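Local coordinates for D-2-hydroxyacid dehydrogensase protein (Ketogulonicigenium vulgare, PDB 4LSW), which probably catalyses the NAD(P)-dependent interconversion of D-2-hydroxyacids and the corresponding 2-oxoacids, at residues E18-D21 / A22-V26; A57-A60 / L61-C65; S180-P183 / D184-F187; P264-P268 / R269-L273. One frame throughout, in Å; residues are numbered along the deposited sequence.

Contact 1: residues E18-D21 / A22-V26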
loop_
_atom_site.group_PDB
_atom_site.type_symbol
_atom_site.label_atom_id
_atom_site.label_comp_id
_atom_site.label_asym_id
_atom_site.label_seq_id
_atom_site.Cartn_x
_atom_site.Cartn_y
_atom_site.Cartn_z
ATOM N N GLU A 18 -6.509 -8.927 -21.760
ATOM C CA GLU A 18 -7.117 -8.910 -23.085
ATOM C C GLU A 18 -6.659 -7.725 -23.948
ATOM O O GLU A 18 -6.202 -7.936 -25.070
ATOM C CB GLU A 18 -8.646 -9.012 -22.991
ATOM C CG GLU A 18 -9.122 -10.344 -22.429
ATOM C CD GLU A 18 -10.561 -10.305 -21.956
ATOM O OE1 GLU A 18 -11.380 -9.616 -22.598
ATOM O OE2 GLU A 18 -10.864 -10.963 -20.939
ATOM N N PRO A 19 -6.742 -6.476 -23.434
ATOM C CA PRO A 19 -6.285 -5.392 -24.319
ATOM C C PRO A 19 -4.771 -5.350 -24.520
ATOM O O PRO A 19 -4.299 -4.842 -25.542
ATOM C CB PRO A 19 -6.765 -4.118 -23.612
ATOM C CG PRO A 19 -7.032 -4.522 -22.211
ATOM C CD PRO A 19 -7.454 -5.950 -22.253
ATOM N N LEU A 20 -4.019 -5.867 -23.558
ATOM C CA LEU A 20 -2.575 -5.994 -23.739
ATOM C C LEU A 20 -2.254 -6.940 -24.893
ATOM O O LEU A 20 -1.441 -6.614 -25.764
ATOM C CB LEU A 20 -1.899 -6.474 -22.448
ATOM C CG LEU A 20 -1.597 -5.413 -21.384
ATOM C CD1 LEU A 20 -1.245 -6.067 -20.061
ATOM C CD2 LEU A 20 -0.464 -4.522 -21.854
ATOM N N ASP A 21 -2.897 -8.107 -24.896
ATOM C CA ASP A 21 -2.658 -9.107 -25.937
ATOM C C ASP A 21 -3.153 -8.651 -27.300
ATOM O O ASP A 21 -2.628 -9.076 -28.325
ATOM C CB ASP A 21 -3.293 -10.445 -25.560
ATOM C CG ASP A 21 -2.430 -11.242 -24.602
ATOM O OD1 ASP A 21 -1.190 -11.244 -24.780
ATOM O OD2 ASP A 21 -2.989 -11.858 -23.677
ATOM N N ALA A 22 -4.146 -7.767 -27.307
ATOM C CA ALA A 22 -4.694 -7.248 -28.562
ATOM C C ALA A 22 -3.765 -6.243 -29.241
ATOM O O ALA A 22 -3.728 -6.149 -30.472
ATOM C CB ALA A 22 -6.063 -6.628 -28.329
ATOM N N ALA A 23 -3.032 -5.479 -28.437
ATOM C CA ALA A 23 -2.167 -4.431 -28.963
ATOM C C ALA A 23 -0.715 -4.868 -29.130
ATOM O O ALA A 23 0.002 -4.321 -29.969
ATOM C CB ALA A 23 -2.230 -3.201 -28.074
ATOM N N PHE A 24 -0.273 -5.824 -28.320
ATOM C CA PHE A 24 1.144 -6.174 -28.280
ATOM C C PHE A 24 1.367 -7.653 -28.506
ATOM O O PHE A 24 0.443 -8.444 -28.364
ATOM C CB PHE A 24 1.751 -5.773 -26.925
ATOM C CG PHE A 24 1.558 -4.327 -26.587
ATOM C CD1 PHE A 24 2.165 -3.345 -27.353
ATOM C CD2 PHE A 24 0.767 -3.946 -25.508
ATOM C CE1 PHE A 24 1.988 -2.001 -27.059
ATOM C CE2 PHE A 24 0.587 -2.604 -25.208
ATOM C CZ PHE A 24 1.199 -1.631 -25.980
ATOM N N THR A 25 2.599 -8.014 -28.856
ATOM C CA THR A 25 3.018 -9.409 -28.857
ATOM C C THR A 25 3.597 -9.664 -27.475
ATOM O O THR A 25 4.728 -9.275 -27.194
ATOM C CB THR A 25 4.086 -9.672 -29.925
ATOM O OG1 THR A 25 3.557 -9.342 -31.214
ATOM C CG2 THR A 25 4.529 -11.136 -29.918
ATOM N N VAL A 26 2.801 -10.287 -26.612
ATOM C CA VAL A 26 3.154 -10.408 -25.201
ATOM C C VAL A 26 3.729 -11.776 -24.894
ATOM O O VAL A 26 3.058 -12.805 -25.048
ATOM C CB VAL A 26 1.937 -10.167 -24.302
ATOM C CG1 VAL A 26 2.325 -10.289 -22.821
ATOM C CG2 VAL A 26 1.322 -8.808 -24.592
HETATM O O HOH W 1 0.087 -11.146 -27.373
HETATM O O HOH W 2 0.255 -13.380 -24.081
#
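Leu20 and Phe24 meet one turn apart at the end of helix 14-23, where the beta-alpha-beta unit of strand 5-8, this helix and strand 25-28 passes from helix to its second strand. The two side chains slant across each other, methyl CD2 of Leu20 lying 3.9 Å from ring atom CD2 of Phe24. Phe24 is the first residue past the helical conformation, yet its N still donates to Leu20 O (2.9 Å), and CG lies opposite its own carbonyl carbon (chi1 -55°), which keeps the ring beside that same oxygen. Ala23 CB sits over the centre of one ring face. Leu301 touches both Leu20 and Phe24, while Phe305 meets the ring at a tilt. A serine in place of Phe24 would probably leave Leu20 CD2 and Leu301 facing a gap at this turn. Asp21 and Val26 cross at about a right angle, with OD1 of Asp21 3.3 Å from CB of Val26; OD2 forms a salt bridge with Arg28. Two waters bridge OD1 to the strand: one also donates to Phe24 O and accepts from Val26 N, the other reaches Val26 O, 3.0 Å away.

Contact 2: residues A57-A60 / L61-C65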
loop_
_atom_site.group_PDB
_atom_site.type_symbol
_atom_site.label_atom_id
_atom_site.label_comp_id
_atom_site.label_asym_id
_atom_site.label_seq_id
_atom_site.Cartn_x
_atom_site.Cartn_y
_atom_site.Cartn_z
ATOM N N ALA A 57 12.351 -5.946 -11.836
ATOM C CA ALA A 57 13.098 -6.324 -13.029
ATOM C C ALA A 57 14.573 -6.302 -12.673
ATOM O O ALA A 57 15.121 -5.245 -12.374
ATOM C CB ALA A 57 12.819 -5.357 -14.168
ATOM N N SER A 58 15.213 -7.467 -12.690
ATOM C CA SER A 58 16.605 -7.562 -12.258
ATOM C C SER A 58 17.581 -7.101 -13.328
ATOM O O SER A 58 17.231 -7.005 -14.511
ATOM C CB SER A 58 16.949 -9.001 -11.872
ATOM O OG SER A 58 16.926 -9.835 -13.020
ATOM N N ARG A 59 18.812 -6.826 -12.905
ATOM C CA ARG A 59 19.885 -6.506 -13.837
ATOM C C ARG A 59 20.066 -7.599 -14.890
ATOM O O ARG A 59 20.221 -7.307 -16.065
ATOM C CB ARG A 59 21.199 -6.274 -13.081
ATOM C CG ARG A 59 22.388 -6.055 -14.003
ATOM C CD ARG A 59 23.656 -5.697 -13.235
ATOM N NE ARG A 59 23.571 -4.386 -12.596
ATOM C CZ ARG A 59 23.890 -3.245 -13.195
ATOM N NH1 ARG A 59 24.303 -3.254 -14.456
ATOM N NH2 ARG A 59 23.791 -2.096 -12.539
ATOM N N ALA A 60 20.031 -8.859 -14.467
ATOM C CA ALA A 60 20.247 -9.955 -15.406
ATOM C C ALA A 60 19.131 -9.996 -16.449
ATOM O O ALA A 60 19.379 -10.256 -17.624
ATOM C CB ALA A 60 20.365 -11.279 -14.677
ATOM N N LEU A 61 17.902 -9.731 -16.018
ATOM C CA LEU A 61 16.785 -9.698 -16.952
ATOM C C LEU A 61 16.939 -8.549 -17.947
ATOM O O LEU A 61 16.737 -8.713 -19.154
ATOM C CB LEU A 61 15.469 -9.564 -16.199
ATOM C CG LEU A 61 14.282 -9.428 -17.141
ATOM C CD1 LEU A 61 14.148 -10.691 -17.987
ATOM C CD2 LEU A 61 13.002 -9.133 -16.376
ATOM N N ILE A 62 17.299 -7.381 -17.431
ATOM C CA ILE A 62 17.557 -6.216 -18.266
ATOM C C ILE A 62 18.672 -6.503 -19.277
ATOM O O ILE A 62 18.562 -6.135 -20.447
ATOM C CB ILE A 62 17.881 -4.992 -17.382
ATOM C CG1 ILE A 62 16.612 -4.537 -16.656
ATOM C CG2 ILE A 62 18.467 -3.866 -18.209
ATOM C CD1 ILE A 62 16.858 -3.640 -15.455
ATOM N N GLU A 63 19.721 -7.189 -18.834
ATOM C CA GLU A 63 20.829 -7.554 -19.718
ATOM C C GLU A 63 20.386 -8.510 -20.824
ATOM O O GLU A 63 20.942 -8.505 -21.927
ATOM C CB GLU A 63 21.976 -8.193 -18.924
ATOM C CG GLU A 63 22.700 -7.240 -17.980
ATOM C CD GLU A 63 23.640 -7.956 -17.020
ATOM O OE1 GLU A 63 23.211 -8.941 -16.376
ATOM O OE2 GLU A 63 24.805 -7.523 -16.910
ATOM N N ALA A 64 19.384 -9.331 -20.524
ATOM C CA ALA A 64 18.883 -10.303 -21.489
ATOM C C ALA A 64 17.984 -9.636 -22.521
ATOM O O ALA A 64 17.593 -10.262 -23.511
ATOM C CB ALA A 64 18.131 -11.421 -20.775
ATOM N N CYS A 65 17.644 -8.369 -22.280
ATOM C CA CYS A 65 16.803 -7.605 -23.192
ATOM C C CYS A 65 17.567 -6.377 -23.688
ATOM O O CYS A 65 17.291 -5.255 -23.273
ATOM C CB CYS A 65 15.500 -7.174 -22.500
ATOM S SG CYS A 65 14.476 -8.541 -21.877
HETATM O O HOH W 3 24.818 -5.117 -16.243
#
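Glu63 slants across Arg59, one turn further on in the short helix 59-63, and its methylene groups pack against the backbone of the preceding turn. CB is 3.5 Å from Arg59 O and lies almost as near to Ala60 O. CG stands opposite its own carbonyl carbon (chi1 -68°), which brings it to 3.1 Å from Arg59 O, the oxygen that also accepts from Glu63 N. Beyond CG the chain is extended, and CD reaches the CG methylene of Arg59 at 3.8 Å. Of the carboxylate oxygens, OE1 turns over the backbone and lies 3.3 Å from Ala60 CA. OE2 instead accepts from a water that in turn accepts a hydrogen bond from Arg59 NH1 in the plane of the guanidinium. The two charged planes are turned 84° apart, with NH1 of Arg59 4.9 Å from OE2 of Glu63, too far for direct contact, and the water provides a hydrogen-bonded link between the two groups. NH1 has a direct salt bridge with Glu88.

At the start of the helix Ser58 is the N-cap: its OG accepts from Leu61 N (3.2 Å), and its carbonyl oxygen takes the N-H of Ile62 in a nearly straight bond. The helix links strands 48-52 and 70-74 in a beta-alpha-beta unit. Leu61 rests on Leu39 of helix 35-42 and Leu7 of strand 5-8, whereas Ile62 and Glu63 touch Arg89 of helix 83-89.

Contact 3: residues S180-P183 / D184-F187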
loop_
_atom_site.group_PDB
_atom_site.type_symbol
_atom_site.label_atom_id
_atom_site.label_comp_id
_atom_site.label_asym_id
_atom_site.label_seq_id
_atom_site.Cartn_x
_atom_site.Cartn_y
_atom_site.Cartn_z
ATOM N N SER A 180 2.035 22.457 3.283
ATOM C CA SER A 180 1.302 23.688 3.000
ATOM C C SER A 180 -0.197 23.446 2.964
ATOM O O SER A 180 -0.997 24.359 3.200
ATOM C CB SER A 180 1.762 24.303 1.677
ATOM O OG SER A 180 1.529 23.420 0.593
ATOM N N TYR A 181 -0.561 22.203 2.677
ATOM C CA TYR A 181 -1.955 21.827 2.538
ATOM C C TYR A 181 -2.575 21.339 3.839
ATOM O O TYR A 181 -3.678 20.793 3.825
ATOM C CB TYR A 181 -2.102 20.780 1.436
ATOM C CG TYR A 181 -1.133 19.602 1.499
ATOM C CD1 TYR A 181 -1.343 18.538 2.373
ATOM C CD2 TYR A 181 -0.038 19.532 0.643
ATOM C CE1 TYR A 181 -0.478 17.447 2.396
ATOM C CE2 TYR A 181 0.835 18.451 0.663
ATOM C CZ TYR A 181 0.613 17.410 1.540
ATOM O OH TYR A 181 1.468 16.331 1.551
ATOM N N ALA A 182 -1.885 21.556 4.959
ATOM C CA ALA A 182 -2.425 21.178 6.268
ATOM C C ALA A 182 -2.538 22.356 7.230
ATOM O O ALA A 182 -2.079 22.279 8.368
ATOM C CB ALA A 182 -1.569 20.085 6.886
ATOM N N PRO A 183 -3.171 23.455 6.792
ATOM C CA PRO A 183 -3.136 24.631 7.666
ATOM C C PRO A 183 -3.903 24.485 8.981
ATOM O O PRO A 183 -3.589 25.207 9.926
ATOM C CB PRO A 183 -3.792 25.716 6.804
ATOM C CG PRO A 183 -4.684 24.968 5.884
ATOM C CD PRO A 183 -3.952 23.707 5.568
ATOM N N ASP A 184 -4.865 23.568 9.053
ATOM C CA ASP A 184 -5.707 23.460 10.242
ATOM C C ASP A 184 -5.375 22.265 11.132
ATOM O O ASP A 184 -6.093 21.979 12.090
ATOM C CB ASP A 184 -7.178 23.412 9.837
ATOM C CG ASP A 184 -7.615 24.652 9.093
ATOM O OD1 ASP A 184 -7.257 25.762 9.537
ATOM O OD2 ASP A 184 -8.290 24.507 8.058
ATOM N N TRP A 185 -4.288 21.572 10.812
ATOM C CA TRP A 185 -3.857 20.419 11.593
ATOM C C TRP A 185 -2.479 20.666 12.202
ATOM O O TRP A 185 -1.628 21.337 11.606
ATOM C CB TRP A 185 -3.849 19.161 10.727
ATOM C CG TRP A 185 -5.158 18.927 10.032
ATOM C CD1 TRP A 185 -6.408 19.147 10.539
ATOM C CD2 TRP A 185 -5.341 18.471 8.688
ATOM N NE1 TRP A 185 -7.358 18.831 9.598
ATOM C CE2 TRP A 185 -6.734 18.423 8.451
ATOM C CE3 TRP A 185 -4.468 18.088 7.667
ATOM C CZ2 TRP A 185 -7.267 18.013 7.223
ATOM C CZ3 TRP A 185 -4.996 17.694 6.446
ATOM C CH2 TRP A 185 -6.383 17.652 6.235
ATOM N N THR A 186 -2.264 20.130 13.395
ATOM C CA THR A 186 -1.045 20.405 14.146
ATOM C C THR A 186 0.109 19.534 13.691
ATOM O O THR A 186 0.056 18.312 13.802
ATOM C CB THR A 186 -1.279 20.173 15.651
ATOM O OG1 THR A 186 -2.379 20.988 16.076
ATOM C CG2 THR A 186 -0.026 20.512 16.475
ATOM N N PHE A 187 1.165 20.181 13.197
ATOM C CA PHE A 187 2.408 19.499 12.882
ATOM C C PHE A 187 3.189 19.167 14.141
ATOM O O PHE A 187 3.340 20.015 15.030
ATOM C CB PHE A 187 3.270 20.363 11.967
ATOM C CG PHE A 187 4.627 19.772 11.682
ATOM C CD1 PHE A 187 4.769 18.726 10.784
ATOM C CD2 PHE A 187 5.761 20.273 12.306
ATOM C CE1 PHE A 187 6.023 18.175 10.512
ATOM C CE2 PHE A 187 7.007 19.736 12.048
ATOM C CZ PHE A 187 7.146 18.694 11.143
#
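Tyr181 approaches Trp185 through its backbone, its carbonyl O lying 4.3 Å from CZ3 at the far end of the indole. Its own ring serves another part of the fold: the hydroxyl is hydrogen-bonded to Leu153 O, and the ring meets Phe158 edge-to-face, close to a glycine-rich strand-turn-helix segment consistent with the nucleotide-binding loop of a Rossmann fold.

Ala182 is the pivot of the contact. It opens a type I beta turn that closes at Trp185, and its O accepts a weak hydrogen bond from Trp185 N, long at 3.4 Å although nearly straight at 167°. On the same residue, the methyl CB lies 3.6 Å from CE3 of Trp185, at the benzo part of the indole. That approach depends on the tryptophan torsion: with CG opposite the carbonyl carbon (chi1 -53°), the indole is carried back toward the Ala182 methyl. Tyr173 of strand 170-174 touches both Ala182 and Trp185, joining this pair to the neighbouring strand.

Pro183 follows at the second position of the turn, where its ring fixes phi near the -67° observed. Its CB lies 3.3 Å from Asp184 N, the next backbone nitrogen. With one weak backbone bond and one methyl-to-indole contact, the turn probably relies more on the proline's restricted backbone and on apolar packing than on polar grip as the chain enters edge strand 186-188.

Contact 4: residues P264-P268 / R269-L273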
loop_
_atom_site.group_PDB
_atom_site.type_symbol
_atom_site.label_atom_id
_atom_site.label_comp_id
_atom_site.label_asym_id
_atom_site.label_seq_id
_atom_site.Cartn_x
_atom_site.Cartn_y
_atom_site.Cartn_z
ATOM N N PRO A 264 1.059 -13.245 2.607
ATOM C CA PRO A 264 -0.148 -13.514 3.400
ATOM C C PRO A 264 0.100 -14.429 4.600
ATOM O O PRO A 264 -0.830 -14.700 5.363
ATOM C CB PRO A 264 -1.055 -14.229 2.392
ATOM C CG PRO A 264 -0.080 -14.985 1.546
ATOM C CD PRO A 264 1.087 -14.051 1.372
ATOM N N ASN A 265 1.330 -14.906 4.749
ATOM C CA ASN A 265 1.684 -15.740 5.883
ATOM C C ASN A 265 2.086 -14.863 7.053
ATOM O O ASN A 265 3.254 -14.839 7.453
ATOM C CB ASN A 265 2.823 -16.695 5.519
ATOM C CG ASN A 265 2.457 -17.636 4.387
ATOM O OD1 ASN A 265 3.030 -17.563 3.300
ATOM N ND2 ASN A 265 1.501 -18.520 4.633
ATOM N N PHE A 266 1.107 -14.131 7.581
ATOM C CA PHE A 266 1.353 -13.192 8.665
ATOM C C PHE A 266 1.589 -13.926 9.986
ATOM O O PHE A 266 1.198 -15.084 10.140
ATOM C CB PHE A 266 0.214 -12.161 8.760
ATOM C CG PHE A 266 -1.099 -12.732 9.206
ATOM C CD1 PHE A 266 -1.418 -12.799 10.553
ATOM C CD2 PHE A 266 -2.034 -13.178 8.277
ATOM C CE1 PHE A 266 -2.620 -13.318 10.976
ATOM C CE2 PHE A 266 -3.241 -13.695 8.691
ATOM C CZ PHE A 266 -3.541 -13.763 10.038
ATOM N N ASP A 267 2.255 -13.250 10.917
ATOM C CA ASP A 267 2.569 -13.818 12.226
ATOM C C ASP A 267 1.322 -14.374 12.917
ATOM O O ASP A 267 0.374 -13.639 13.183
ATOM C CB ASP A 267 3.217 -12.739 13.093
ATOM C CG ASP A 267 4.087 -13.310 14.187
ATOM O OD1 ASP A 267 3.577 -14.107 14.995
ATOM O OD2 ASP A 267 5.278 -12.947 14.225
ATOM N N PRO A 268 1.314 -15.689 13.206
ATOM C CA PRO A 268 0.143 -16.344 13.809
ATOM C C PRO A 268 -0.316 -15.681 15.106
ATOM O O PRO A 268 -1.495 -15.750 15.451
ATOM C CB PRO A 268 0.652 -17.756 14.114
ATOM C CG PRO A 268 1.771 -17.975 13.151
ATOM C CD PRO A 268 2.412 -16.637 12.944
ATOM N N ARG A 269 0.606 -15.039 15.813
ATOM C CA ARG A 269 0.281 -14.430 17.095
ATOM C C ARG A 269 -0.738 -13.291 16.986
ATOM O O ARG A 269 -1.443 -12.988 17.951
ATOM C CB ARG A 269 1.552 -13.949 17.789
ATOM C CG ARG A 269 2.368 -15.077 18.394
ATOM C CD ARG A 269 3.689 -14.547 18.898
ATOM N NE ARG A 269 4.466 -13.957 17.812
ATOM C CZ ARG A 269 5.590 -13.273 17.984
ATOM N NH1 ARG A 269 6.076 -13.093 19.212
ATOM N NH2 ARG A 269 6.241 -12.771 16.943
ATOM N N PHE A 270 -0.824 -12.673 15.810
ATOM C CA PHE A 270 -1.826 -11.638 15.584
ATOM C C PHE A 270 -3.233 -12.212 15.696
ATOM O O PHE A 270 -4.185 -11.496 16.005
ATOM C CB PHE A 270 -1.629 -10.981 14.211
ATOM C CG PHE A 270 -0.527 -9.968 14.175
ATOM C CD1 PHE A 270 -0.559 -8.861 15.016
ATOM C CD2 PHE A 270 0.526 -10.103 13.282
ATOM C CE1 PHE A 270 0.457 -7.919 14.982
ATOM C CE2 PHE A 270 1.544 -9.165 13.239
ATOM C CZ PHE A 270 1.506 -8.066 14.093
ATOM N N ARG A 271 -3.350 -13.515 15.449
ATOM C CA ARG A 271 -4.635 -14.199 15.472
ATOM C C ARG A 271 -5.089 -14.466 16.912
ATOM O O ARG A 271 -6.287 -14.546 17.189
ATOM C CB ARG A 271 -4.525 -15.513 14.685
ATOM C CG ARG A 271 -5.833 -16.137 14.245
ATOM C CD ARG A 271 -5.585 -17.400 13.413
ATOM N NE ARG A 271 -5.438 -17.128 11.983
ATOM C CZ ARG A 271 -4.294 -17.207 11.309
ATOM N NH1 ARG A 271 -3.174 -17.563 11.924
ATOM N NH2 ARG A 271 -4.269 -16.941 10.011
ATOM N N ASP A 272 -4.121 -14.583 17.822
ATOM C CA ASP A 272 -4.390 -14.909 19.225
ATOM C C ASP A 272 -4.816 -13.710 20.074
ATOM O O ASP A 272 -5.386 -13.872 21.153
ATOM C CB ASP A 272 -3.151 -15.553 19.864
ATOM C CG ASP A 272 -2.691 -16.800 19.129
ATOM O OD1 ASP A 272 -3.549 -17.514 18.574
ATOM O OD2 ASP A 272 -1.469 -17.056 19.108
ATOM N N LEU A 273 -4.527 -12.507 19.593
ATOM C CA LEU A 273 -4.832 -11.295 20.347
ATOM C C LEU A 273 -6.309 -10.914 20.204
ATOM O O LEU A 273 -6.888 -11.075 19.133
ATOM C CB LEU A 273 -3.914 -10.158 19.892
ATOM C CG LEU A 273 -2.419 -10.428 20.100
ATOM C CD1 LEU A 273 -1.558 -9.581 19.168
ATOM C CD2 LEU A 273 -2.046 -10.182 21.554
#
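With CG of Asp267 placed opposite its backbone N (chi1 -156°), and that of Arg269 lying beside its own N on a chain that bends at chi3, carboxylate and guanidinium meet side-on at the start of the short, weakly bonded helix 269-272. Asp267 forms a capping bond here: OD1 uses its anti lone pair for Arg269 N at 3.2 Å. The same oxygen also accepts from Arg269 NE, and OD2 takes NH2 of Arg269 at 2.9 Å, both bonds close to straight at 173°. Both oxygens lie nearly in the guanidinium plane, but they are met well out of the carboxylate's own plane, for the two flat groups are turned against each other. Glu241 adds a second salt bridge to NH2. An alanine in place of Asp267 would probably leave Arg269 N without its cap and free the guanidinium to swing toward Glu241 alone.

The backbone reinforces the turn, with Phe270 N donating to Asp267 O (3.0 Å) and Arg271 N to Pro268 O. The Phe270 ring packs its CD2 against Asp267 CB and touches Ile244 of helix 240-249, as well as Leu278 of strand 276-278 in the parallel sheet. Phe266 also touches Leu278, while its CD1 lies 4.1 Å from Phe270 CB. The Arg271 guanidinium inclines at 38° to the Phe266 ring, whose CZ lies over one of its faces, 3.3 Å from NH2 of Arg271.

In the fold
Contacts 1 and 2 are partly buried and lie in two beta-alpha-beta units of the six-stranded mixed sheet, their centres about 22 Å apart; both touch strand 5-8. Contacts 3 and 4 are surface contacts of the seven-stranded parallel sheet, the first leading into edge strand 186-188 and the second preceding the other edge strand, 276-278, with centres about 36 Å apart. Chemistry follows position only in part. Water joins side chain to strand backbone in contact 1 and one charge to another in contact 2, whereas contact 4 pairs its charges directly. Contact 3 has no charged pair and rests on a weak backbone bond and a methyl-to-indole contact.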